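Local coordinates for surface glycan binding protein B (Bacteroides ovatus, PDB 6E57), which binds mixed-linkage beta-glucan at the bacterial surface, probably supporting use of this cereal polysaccharide by a gut symbiont, at residues D235-G240 with E266-C271. Residues are numbered along the deposited sequence; the frame is centred on the assembly and turned at random.
Sequences DWTISG and EITLTC
Trp236 and Leu269 form a hydrogen-bonded antiparallel pair, with Trp236 N donating to Leu269 O and Leu269 N to Trp236 O. Ile238 and Ile267 repeat the arrangement two residues on, where Ile238 N meets Ile267 O at 2.8 Å in a nearly straight bond (173° at the hydrogen). Between these pairs, the CA of Thr268 turns its hydrogen to Trp236 O, giving that carbonyl a second, weaker contact.

The face bearing Trp236, Ile238, Ile267 and Leu269 is apolar and buried. With CG anti to the backbone N (chi1 -177°), the indole presents CE3 to Leu269 CD2 at 4.0 Å and to Cys271 CB at 3.9 Å, both approaching obliquely; Cys271 SG lies 5.2 Å from the centroid of the six-membered ring. Ile238 CD1 rests over one ring face toward its rim and also meets Leu269 CD2, while Ile238 CB packs alongside Ile267 CG2. The indole NE1 is satisfied by Gly226 O.

On the other face, polar side chains dominate: the hydroxyls of Thr237 and Thr268 share a hydrogen bond (OG1 to OG1, 2.8 Å).

Strand 222-225 continues the pairing beyond 235-240, and Leu249 and Ile251 of strand 246-251 pack against the apolar face, an arrangement characteristic of a beta-sandwich.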
loop_
_atom_site.group_PDB
_atom_site.type_symbol
_atom_site.label_atom_id
_atom_site.label_comp_id
_atom_site.label_asym_id
_atom_site.label_seq_id
_atom_site.Cartn_x
_atom_site.Cartn_y
_atom_site.Cartn_z
ATOM N N ASP A 235 21.113 8.439 7.741
ATOM C CA ASP A 235 20.446 7.155 7.931
ATOM C C ASP A 235 19.246 7.049 6.980
ATOM O O ASP A 235 18.548 8.026 6.713
ATOM C CB ASP A 235 20.031 6.949 9.394
ATOM C CG ASP A 235 21.140 6.406 10.283
ATOM O OD1 ASP A 235 21.744 5.379 9.911
ATOM O OD2 ASP A 235 21.390 7.011 11.343
ATOM N N TRP A 236 19.033 5.824 6.491
ATOM C CA TRP A 236 18.036 5.482 5.495
ATOM C C TRP A 236 17.455 4.115 5.868
ATOM O O TRP A 236 18.190 3.132 5.908
ATOM C CB TRP A 236 18.685 5.484 4.103
ATOM C CG TRP A 236 17.760 5.218 2.954
ATOM C CD1 TRP A 236 16.400 5.330 2.936
ATOM C CD2 TRP A 236 18.145 4.836 1.618
ATOM N NE1 TRP A 236 15.915 5.026 1.692
ATOM C CE2 TRP A 236 16.960 4.720 0.863
ATOM C CE3 TRP A 236 19.369 4.578 0.992
ATOM C CZ2 TRP A 236 16.968 4.354 -0.482
ATOM C CZ3 TRP A 236 19.377 4.217 -0.337
ATOM C CH2 TRP A 236 18.191 4.106 -1.061
ATOM N N THR A 237 16.153 4.077 6.181
ATOM C CA THR A 237 15.494 2.852 6.636
ATOM C C THR A 237 14.546 2.343 5.545
ATOM O O THR A 237 13.671 3.073 5.074
ATOM C CB THR A 237 14.788 3.068 7.980
ATOM O OG1 THR A 237 15.796 3.382 8.940
ATOM C CG2 THR A 237 14.009 1.856 8.441
ATOM N N ILE A 238 14.740 1.070 5.178
ATOM C CA ILE A 238 14.030 0.387 4.107
ATOM C C ILE A 238 13.298 -0.825 4.702
ATOM O O ILE A 238 13.855 -1.533 5.546
ATOM C CB ILE A 238 15.033 -0.005 3.005
ATOM C CG1 ILE A 238 15.465 1.218 2.193
ATOM C CG2 ILE A 238 14.479 -1.103 2.113
ATOM C CD1 ILE A 238 16.645 0.965 1.281
ATOM N N SER A 239 12.055 -1.051 4.250
ATOM C CA SER A 239 11.165 -2.085 4.794
ATOM C C SER A 239 10.835 -3.126 3.720
ATOM O O SER A 239 10.504 -2.768 2.596
ATOM C CB SER A 239 9.912 -1.473 5.350
ATOM O OG SER A 239 10.211 -0.667 6.476
ATOM N N GLY A 240 10.899 -4.408 4.104
ATOM C CA GLY A 240 10.735 -5.540 3.192
ATOM C C GLY A 240 10.333 -6.809 3.927
ATOM O O GLY A 240 9.727 -6.736 4.987
ATOM N N GLU A 266 13.206 -5.116 8.154
ATOM C CA GLU A 266 13.812 -3.784 8.092
ATOM C C GLU A 266 15.329 -3.867 7.898
ATOM O O GLU A 266 15.981 -4.796 8.376
ATOM C CB GLU A 266 13.518 -3.004 9.373
ATOM C CG GLU A 266 12.191 -2.271 9.351
ATOM C CD GLU A 266 12.091 -1.149 10.371
ATOM O OE1 GLU A 266 12.755 -1.246 11.427
ATOM O OE2 GLU A 266 11.357 -0.175 10.101
ATOM N N ILE A 267 15.869 -2.853 7.212
ATOM C CA ILE A 267 17.304 -2.623 7.088
ATOM C C ILE A 267 17.547 -1.107 7.048
ATOM O O ILE A 267 16.804 -0.377 6.394
ATOM C CB ILE A 267 17.874 -3.350 5.851
ATOM C CG1 ILE A 267 19.402 -3.418 5.879
ATOM C CG2 ILE A 267 17.370 -2.728 4.558
ATOM C CD1 ILE A 267 19.981 -4.387 4.874
ATOM N N THR A 268 18.576 -0.650 7.776
ATOM C CA THR A 268 18.976 0.762 7.830
ATOM C C THR A 268 20.450 0.886 7.426
ATOM O O THR A 268 21.297 0.161 7.942
ATOM C CB THR A 268 18.736 1.361 9.223
ATOM O OG1 THR A 268 17.369 1.137 9.574
ATOM C CG2 THR A 268 19.039 2.841 9.297
ATOM N N LEU A 269 20.737 1.825 6.516
ATOM C CA LEU A 269 22.091 2.074 6.007
ATOM C C LEU A 269 22.341 3.587 5.958
ATOM O O LEU A 269 21.432 4.376 6.213
ATOM C CB LEU A 269 22.238 1.429 4.621
ATOM C CG LEU A 269 21.449 2.067 3.473
ATOM C CD1 LEU A 269 22.177 1.893 2.149
ATOM C CD2 LEU A 269 20.047 1.488 3.374
ATOM N N THR A 270 23.583 3.974 5.645
ATOM C CA THR A 270 23.930 5.368 5.364
ATOM C C THR A 270 23.898 5.584 3.847
ATOM O O THR A 270 24.746 5.057 3.121
ATOM C CB THR A 270 25.303 5.743 5.941
ATOM O OG1 THR A 270 25.334 5.385 7.323
ATOM C CG2 THR A 270 25.619 7.217 5.799
ATOM N N CYS A 271 22.907 6.347 3.374
ATOM C CA CYS A 271 22.823 6.710 1.968
ATOM C C CYS A 271 24.117 7.409 1.563
ATOM O O CYS A 271 24.504 8.397 2.190
ATOM C CB CYS A 271 21.633 7.620 1.692
ATOM S SG CYS A 271 21.657 8.349 0.034
#